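Local structure of LanC-like protein GCR2 (Arabidopsis thaliana, 3T33) at residues A[197-200]-A[201-205]; A[177-180]-A[181-185]; A[167-170]-A[171-174]. The protein binds zinc as a LanC-like protein and may play a role in abscisic acid signalling in the plant. One frame throughout, in Å; residues are numbered along the deposited sequence.

Contact 1: residues A[197-200]-A[201-205]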
loop_
_atom_site.group_PDB
_atom_site.type_symbol
_atom_site.label_atom_id
_atom_site.label_comp_id
_atom_site.label_asym_id
_atom_site.label_seq_id
_atom_site.Cartn_x
_atom_site.Cartn_y
_atom_site.Cartn_z
ATOM N N ARG A 197 5.140 6.865 23.969
ATOM C CA ARG A 197 5.501 7.671 22.809
ATOM C C ARG A 197 4.458 7.571 21.692
ATOM O O ARG A 197 4.099 8.577 21.081
ATOM C CB ARG A 197 6.877 7.262 22.280
ATOM C CG ARG A 197 8.039 7.761 23.122
ATOM C CD ARG A 197 7.642 8.970 23.952
ATOM N NE ARG A 197 7.843 10.221 23.225
ATOM C CZ ARG A 197 7.109 11.315 23.402
ATOM N NH1 ARG A 197 6.119 11.315 24.284
ATOM N NH2 ARG A 197 7.364 12.408 22.697
ATOM N N MET A 198 3.975 6.358 21.424
ATOM C CA MET A 198 2.990 6.146 20.343
ATOM C C MET A 198 1.643 6.727 20.766
ATOM O O MET A 198 0.971 7.410 19.990
ATOM C CB MET A 198 2.872 4.645 19.965
ATOM C CG MET A 198 4.172 3.997 19.478
ATOM S SD MET A 198 3.974 2.187 19.430
ATOM C CE MET A 198 2.799 2.051 18.103
ATOM N N ARG A 199 1.238 6.455 21.993
ATOM C CA ARG A 199 0.002 7.067 22.528
ATOM C C ARG A 199 0.035 8.611 22.471
ATOM O O ARG A 199 -0.942 9.265 22.060
ATOM C CB ARG A 199 -0.245 6.559 23.933
ATOM C CG ARG A 199 -1.541 7.090 24.575
ATOM C CD ARG A 199 -2.797 6.783 23.736
ATOM N NE ARG A 199 -3.918 7.552 24.238
ATOM C CZ ARG A 199 -5.150 7.545 23.764
ATOM N NH1 ARG A 199 -5.498 6.765 22.731
ATOM N NH2 ARG A 199 -6.049 8.335 24.356
ATOM N N SER A 200 1.198 9.201 22.745
ATOM C CA SER A 200 1.278 10.656 22.712
ATOM C C SER A 200 1.054 11.178 21.321
ATOM O O SER A 200 0.454 12.222 21.132
ATOM C CB SER A 200 2.637 11.141 23.233
ATOM O OG SER A 200 3.048 12.171 22.341
ATOM N N VAL A 201 1.543 10.454 20.315
ATOM C CA VAL A 201 1.342 10.905 18.914
ATOM C C VAL A 201 -0.131 10.797 18.542
ATOM O O VAL A 201 -0.682 11.661 17.858
ATOM C CB VAL A 201 2.294 10.136 17.908
ATOM C CG1 VAL A 201 2.126 10.575 16.485
ATOM C CG2 VAL A 201 3.707 10.310 18.335
ATOM N N VAL A 202 -0.775 9.748 19.046
ATOM C CA VAL A 202 -2.208 9.544 18.851
ATOM C C VAL A 202 -3.011 10.746 19.449
ATOM O O VAL A 202 -3.895 11.317 18.786
ATOM C CB VAL A 202 -2.693 8.173 19.489
ATOM C CG1 VAL A 202 -4.248 8.123 19.565
ATOM C CG2 VAL A 202 -2.139 6.960 18.684
ATOM N N GLU A 203 -2.704 11.117 20.695
ATOM C CA GLU A 203 -3.442 12.210 21.340
ATOM C C GLU A 203 -3.246 13.534 20.603
ATOM O O GLU A 203 -4.219 14.244 20.340
ATOM C CB GLU A 203 -3.101 12.295 22.813
ATOM C CG GLU A 203 -3.606 11.090 23.590
ATOM C CD GLU A 203 -3.020 11.043 24.956
ATOM O OE1 GLU A 203 -2.229 11.964 25.236
ATOM O OE2 GLU A 203 -3.335 10.099 25.746
ATOM N N GLU A 204 -2.049 13.780 20.099
ATOM C CA GLU A 204 -1.843 14.971 19.271
ATOM C C GLU A 204 -2.623 14.884 18.011
ATOM O O GLU A 204 -3.066 15.903 17.472
ATOM C CB GLU A 204 -0.376 15.220 18.974
ATOM C CG GLU A 204 -0.064 16.328 17.949
ATOM C CD GLU A 204 -0.512 17.815 18.347
ATOM O OE1 GLU A 204 -0.773 18.099 19.539
ATOM O OE2 GLU A 204 -0.569 18.695 17.436
ATOM N N ILE A 205 -2.765 13.669 17.476
ATOM C CA ILE A 205 -3.580 13.526 16.285
ATOM C C ILE A 205 -5.060 13.847 16.597
ATOM O O ILE A 205 -5.706 14.514 15.806
ATOM C CB ILE A 205 -3.326 12.146 15.512
ATOM C CG1 ILE A 205 -1.936 12.159 14.803
ATOM C CG2 ILE A 205 -4.395 11.925 14.442
ATOM C CD1 ILE A 205 -1.350 10.819 14.414
#

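Contact 2: residues A[177-180]-A[181-185]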
loop_
_atom_site.group_PDB
_atom_site.type_symbol
_atom_site.label_atom_id
_atom_site.label_comp_id
_atom_site.label_asym_id
_atom_site.label_seq_id
_atom_site.Cartn_x
_atom_site.Cartn_y
_atom_site.Cartn_z
ATOM N N TYR A 177 4.851 8.580 10.858
ATOM C CA TYR A 177 5.845 8.143 11.805
ATOM C C TYR A 177 5.197 7.044 12.667
ATOM O O TYR A 177 5.812 6.045 13.047
ATOM C CB TYR A 177 6.257 9.347 12.650
ATOM C CG TYR A 177 6.909 8.926 13.930
ATOM C CD1 TYR A 177 8.261 8.561 13.955
ATOM C CD2 TYR A 177 6.208 8.879 15.096
ATOM C CE1 TYR A 177 8.882 8.145 15.132
ATOM C CE2 TYR A 177 6.852 8.449 16.340
ATOM C CZ TYR A 177 8.176 8.097 16.324
ATOM O OH TYR A 177 8.818 7.622 17.465
ATOM N N LEU A 178 3.949 7.269 13.040
ATOM C CA LEU A 178 3.236 6.362 13.941
ATOM C C LEU A 178 3.045 4.990 13.252
ATOM O O LEU A 178 3.213 3.941 13.886
ATOM C CB LEU A 178 1.859 6.950 14.246
ATOM C CG LEU A 178 0.864 6.070 15.014
ATOM C CD1 LEU A 178 1.501 5.621 16.368
ATOM C CD2 LEU A 178 -0.445 6.820 15.220
ATOM N N TRP A 179 2.696 5.025 11.957
ATOM C CA TRP A 179 2.698 3.800 11.141
ATOM C C TRP A 179 4.015 2.944 11.291
ATOM O O TRP A 179 3.925 1.747 11.558
ATOM C CB TRP A 179 2.348 4.111 9.665
ATOM C CG TRP A 179 1.860 2.859 8.870
ATOM C CD1 TRP A 179 0.559 2.553 8.509
ATOM C CD2 TRP A 179 2.677 1.760 8.384
ATOM N NE1 TRP A 179 0.524 1.372 7.814
ATOM C CE2 TRP A 179 1.800 0.848 7.736
ATOM C CE3 TRP A 179 4.061 1.477 8.419
ATOM C CZ2 TRP A 179 2.270 -0.370 7.104
ATOM C CZ3 TRP A 179 4.547 0.281 7.786
ATOM C CH2 TRP A 179 3.621 -0.626 7.125
ATOM N N ALA A 180 5.187 3.588 11.222
ATOM C CA ALA A 180 6.490 2.923 11.370
ATOM C C ALA A 180 6.658 2.255 12.705
ATOM O O ALA A 180 7.283 1.172 12.792
ATOM C CB ALA A 180 7.650 3.915 11.167
ATOM N N CYS A 181 6.207 2.953 13.755
ATOM C CA CYS A 181 6.244 2.418 15.092
ATOM C C CYS A 181 5.395 1.141 15.110
ATOM O O CYS A 181 5.839 0.168 15.607
ATOM C CB CYS A 181 5.650 3.407 16.128
ATOM S SG CYS A 181 6.538 5.009 16.233
ATOM N N LEU A 182 4.125 1.228 14.689
ATOM C CA LEU A 182 3.238 0.050 14.673
ATOM C C LEU A 182 3.880 -1.086 13.888
ATOM O O LEU A 182 3.954 -2.163 14.352
ATOM C CB LEU A 182 1.913 0.418 14.091
ATOM C CG LEU A 182 1.138 1.436 14.947
ATOM C CD1 LEU A 182 -0.001 2.039 14.185
ATOM C CD2 LEU A 182 0.663 0.781 16.304
ATOM N N PHE A 183 4.467 -0.773 12.753
ATOM C CA PHE A 183 5.127 -1.751 11.930
ATOM C C PHE A 183 6.307 -2.418 12.658
ATOM O O PHE A 183 6.427 -3.649 12.704
ATOM C CB PHE A 183 5.618 -1.050 10.655
ATOM C CG PHE A 183 6.548 -1.881 9.816
ATOM C CD1 PHE A 183 7.921 -1.907 10.097
ATOM C CD2 PHE A 183 6.051 -2.638 8.721
ATOM C CE1 PHE A 183 8.839 -2.687 9.298
ATOM C CE2 PHE A 183 6.955 -3.395 7.884
ATOM C CZ PHE A 183 8.352 -3.417 8.168
ATOM N N LEU A 184 7.158 -1.605 13.257
ATOM C CA LEU A 184 8.277 -2.130 14.003
ATOM C C LEU A 184 7.828 -3.051 15.137
ATOM O O LEU A 184 8.357 -4.193 15.296
ATOM C CB LEU A 184 9.148 -1.005 14.548
ATOM C CG LEU A 184 10.382 -1.506 15.278
ATOM C CD1 LEU A 184 11.185 -2.467 14.433
ATOM C CD2 LEU A 184 11.291 -0.341 15.732
ATOM N N ASN A 185 6.860 -2.578 15.923
ATOM C CA ASN A 185 6.382 -3.356 17.092
ATOM C C ASN A 185 5.700 -4.700 16.695
ATOM O O ASN A 185 5.947 -5.739 17.289
ATOM C CB ASN A 185 5.466 -2.481 18.008
ATOM C CG ASN A 185 6.298 -1.456 18.928
ATOM O OD1 ASN A 185 7.520 -1.305 18.809
ATOM N ND2 ASN A 185 5.619 -0.811 19.837
#

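Contact 3: residues A[167-170]-A[171-174]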
loop_
_atom_site.group_PDB
_atom_site.type_symbol
_atom_site.label_atom_id
_atom_site.label_comp_id
_atom_site.label_asym_id
_atom_site.label_seq_id
_atom_site.Cartn_x
_atom_site.Cartn_y
_atom_site.Cartn_z
ATOM N N PRO A 167 3.206 17.962 9.652
ATOM C CA PRO A 167 1.767 17.705 9.370
ATOM C C PRO A 167 1.218 16.413 10.001
ATOM O O PRO A 167 1.902 15.794 10.808
ATOM C CB PRO A 167 1.694 17.653 7.853
ATOM C CG PRO A 167 3.100 17.461 7.373
ATOM C CD PRO A 167 4.056 17.887 8.446
ATOM N N TYR A 168 -0.001 16.012 9.640
ATOM C CA TYR A 168 -0.630 14.827 10.270
ATOM C C TYR A 168 -0.756 13.587 9.374
ATOM O O TYR A 168 -1.083 12.510 9.859
ATOM C CB TYR A 168 -2.010 15.186 10.882
ATOM C CG TYR A 168 -1.805 16.233 11.938
ATOM C CD1 TYR A 168 -1.573 15.859 13.249
ATOM C CD2 TYR A 168 -1.715 17.588 11.603
ATOM C CE1 TYR A 168 -1.320 16.774 14.213
ATOM C CE2 TYR A 168 -1.403 18.538 12.595
ATOM C CZ TYR A 168 -1.216 18.109 13.895
ATOM O OH TYR A 168 -0.943 18.983 14.927
ATOM N N GLU A 169 -0.509 13.762 8.092
ATOM C CA GLU A 169 -0.842 12.788 7.136
ATOM C C GLU A 169 0.252 11.677 7.016
ATOM O O GLU A 169 1.173 11.592 7.851
ATOM C CB GLU A 169 -1.217 13.466 5.799
ATOM C CG GLU A 169 -0.270 14.511 5.304
ATOM C CD GLU A 169 1.129 13.945 5.011
ATOM O OE1 GLU A 169 1.888 13.765 5.974
ATOM O OE2 GLU A 169 1.457 13.691 3.834
ATOM N N LEU A 170 0.140 10.822 6.002
ATOM C CA LEU A 170 0.908 9.548 6.026
ATOM C C LEU A 170 2.234 9.736 5.409
ATOM O O LEU A 170 3.167 9.140 5.845
ATOM C CB LEU A 170 0.201 8.400 5.259
ATOM C CG LEU A 170 0.084 6.935 5.738
ATOM C CD1 LEU A 170 0.207 5.959 4.534
ATOM C CD2 LEU A 170 0.957 6.543 6.830
ATOM N N LEU A 171 2.324 10.493 4.339
ATOM C CA LEU A 171 3.611 10.615 3.659
ATOM C C LEU A 171 4.655 11.462 4.402
ATOM O O LEU A 171 5.853 11.108 4.413
ATOM C CB LEU A 171 3.411 11.042 2.216
ATOM C CG LEU A 171 3.401 9.883 1.213
ATOM C CD1 LEU A 171 2.474 8.794 1.586
ATOM C CD2 LEU A 171 3.156 10.296 -0.205
ATOM N N TYR A 172 4.208 12.505 5.116
ATOM C CA TYR A 172 5.162 13.483 5.778
ATOM C C TYR A 172 4.902 13.751 7.262
ATOM O O TYR A 172 5.790 14.168 7.982
ATOM C CB TYR A 172 5.309 14.789 4.965
ATOM C CG TYR A 172 5.838 14.542 3.539
ATOM C CD1 TYR A 172 7.140 14.038 3.308
ATOM C CD2 TYR A 172 5.043 14.783 2.431
ATOM C CE1 TYR A 172 7.605 13.807 2.027
ATOM C CE2 TYR A 172 5.512 14.545 1.134
ATOM C CZ TYR A 172 6.772 14.060 0.949
ATOM O OH TYR A 172 7.205 13.825 -0.332
ATOM N N GLY A 173 3.735 13.349 7.730
ATOM C CA GLY A 173 3.274 13.649 9.046
ATOM C C GLY A 173 3.300 12.550 10.054
ATOM O O GLY A 173 3.926 11.504 9.895
ATOM N N ARG A 174 2.627 12.845 11.134
ATOM C CA ARG A 174 2.582 12.021 12.289
ATOM C C ARG A 174 1.945 10.641 12.032
ATOM O O ARG A 174 2.384 9.690 12.607
ATOM C CB ARG A 174 1.810 12.775 13.428
ATOM C CG ARG A 174 2.711 13.681 14.324
ATOM C CD ARG A 174 1.880 14.519 15.372
ATOM N NE ARG A 174 1.656 15.864 14.866
ATOM C CZ ARG A 174 2.440 16.900 15.119
ATOM N NH1 ARG A 174 3.477 16.766 15.910
ATOM N NH2 ARG A 174 2.190 18.054 14.541
#

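Contact 1: residues A[197-200]-A[201-205]
The carbonyl oxygen of Arg199 takes the backbone N-H of Glu203 at 2.9 Å, an i to i+4 bond of helix 195-212 in this LanC-like fold, and the same two residues are joined again by a salt bridge, Arg199 NE to Glu203 OE2 at 3.0 Å. The approach of the charged groups is not ideal: the N-H...O line is bent, the nitrogen comes to the anti side of OE2 and lies 29° out of the carboxylate plane, and the guanidinium and carboxylate planes stand at right angles. Arg199 reaches this position by leaving the helix with CG anti to its own N and then bending at chi2 (56°), which swings the chain along the helix toward Glu203. The guanidinium has a second anionic partner, since NH2 makes a salt bridge with Glu252, so two carboxylates probably share its charge. The backbone keeps the i to i+4 pattern, Glu204 N bonding to Ser200 O at 3.1 Å. Val201 and Val202 belong to the buried side, where Val202 packs on Leu243 of helix 236-244 and Val201 on Leu162. The CG2 methyl of Val201 rests 3.3 Å from Arg197 O, and CG1 of Val202 comes to 3.7 Å from Arg199 NH1.

Contact 2: residues A[177-180]-A[181-185]
Helix 174-188 of the LanC-like fold, largely buried over residues 177-184, brings together two i to i+4 pairs, each with at least one aromatic ring. In the first, a Cys sulfur-aromatic contact, SG of Cys181 sits over one face of the Tyr177 ring, 3.8 Å from its centroid and displaced toward the rim, so that CE2 is 3.5 Å from the sulfur. Cys181 chi1 of -61° sets SG beside its own backbone N, pointing back down the helix toward the preceding turn, where the tyrosine ring lies. In the second pair the six-membered ring of Trp179 and the ring of Phe183 are nearly parallel (23°) but slid apart, with centroids 5.5 Å from each other and little overlap. The closest approach of these two side chains is CZ3 of Trp179 to CB of Phe183, 3.3 Å. Of the backbone bonds, Phe183 N to Trp179 O and Leu184 N to Ala180 O are the shorter, both 2.8 Å. Trp179 NE1 is bonded to the carbonyl of Tyr413 near the C-terminus. Around the helix, Ala180 and Leu184 pack on helices 130-144 and 147-158, while Leu178, Cys181 and Leu182 face helix 195-212.

Contact 3: residues A[167-170]-A[171-174]
Glu169 chi1 (48°) sets CG between the backbone N and the carbonyl carbon, and a bend at chi2 (62°) brings the carboxylate back over the turn that follows, where OE1 meets the backbone N-H groups of Tyr172 and Gly173. Tyr172 N gives the sounder bond, 2.8 Å to OE1 on its syn lone pair, whereas Gly173 N, 2.6 Å from OE1, is poorly angled and makes only a weak bond. Gly173 N also bonds weakly to Glu169 O. OE2 is hydrogen-bonded to His234 ND1, so both carboxylate oxygens have partners. Across the loop, Arg174 N donates to Pro167 O at 3.1 Å, closing the chain on itself. Bent at chi3, the Arg174 side chain runs alongside Tyr168, pointing the same way, with Arg174 NE 3.2 Å from Tyr168 CE1 and the ring and guanidinium planes 43° apart. The hydroxyl of Tyr168 has its hydrogen bond with Glu204 of helix 195-212. CG of Pro167 packs 4.2 Å from CB of Tyr172. Leu171 lies near the zinc site, its side chain about 6 Å from those of Cys288 and Cys333, which bind the metal. This compact loop, tied by a buried carboxylate to its own backbone, leads into helix 174-188 with Gly173 as N-cap.

The three contacts lie in series along one part of the chain: the loop of contact 3 leads into the helix of contact 2, and the next helix carries contact 1. Contacts 2 and 3 are buried, whereas contact 1 is only partly so and places its salt bridge on the outer side of its helix. Their chemistry follows: aromatic and sulfur packing in contact 2, a carboxylate gripping backbone N-H groups in contact 3, and opposite charges in contact 1. Met198 joins the two helices, its CG packing 3.7 Å from Cys181 CB. Glu204 of contact 1 in turn ties helix 195-212 to the loop of contact 3.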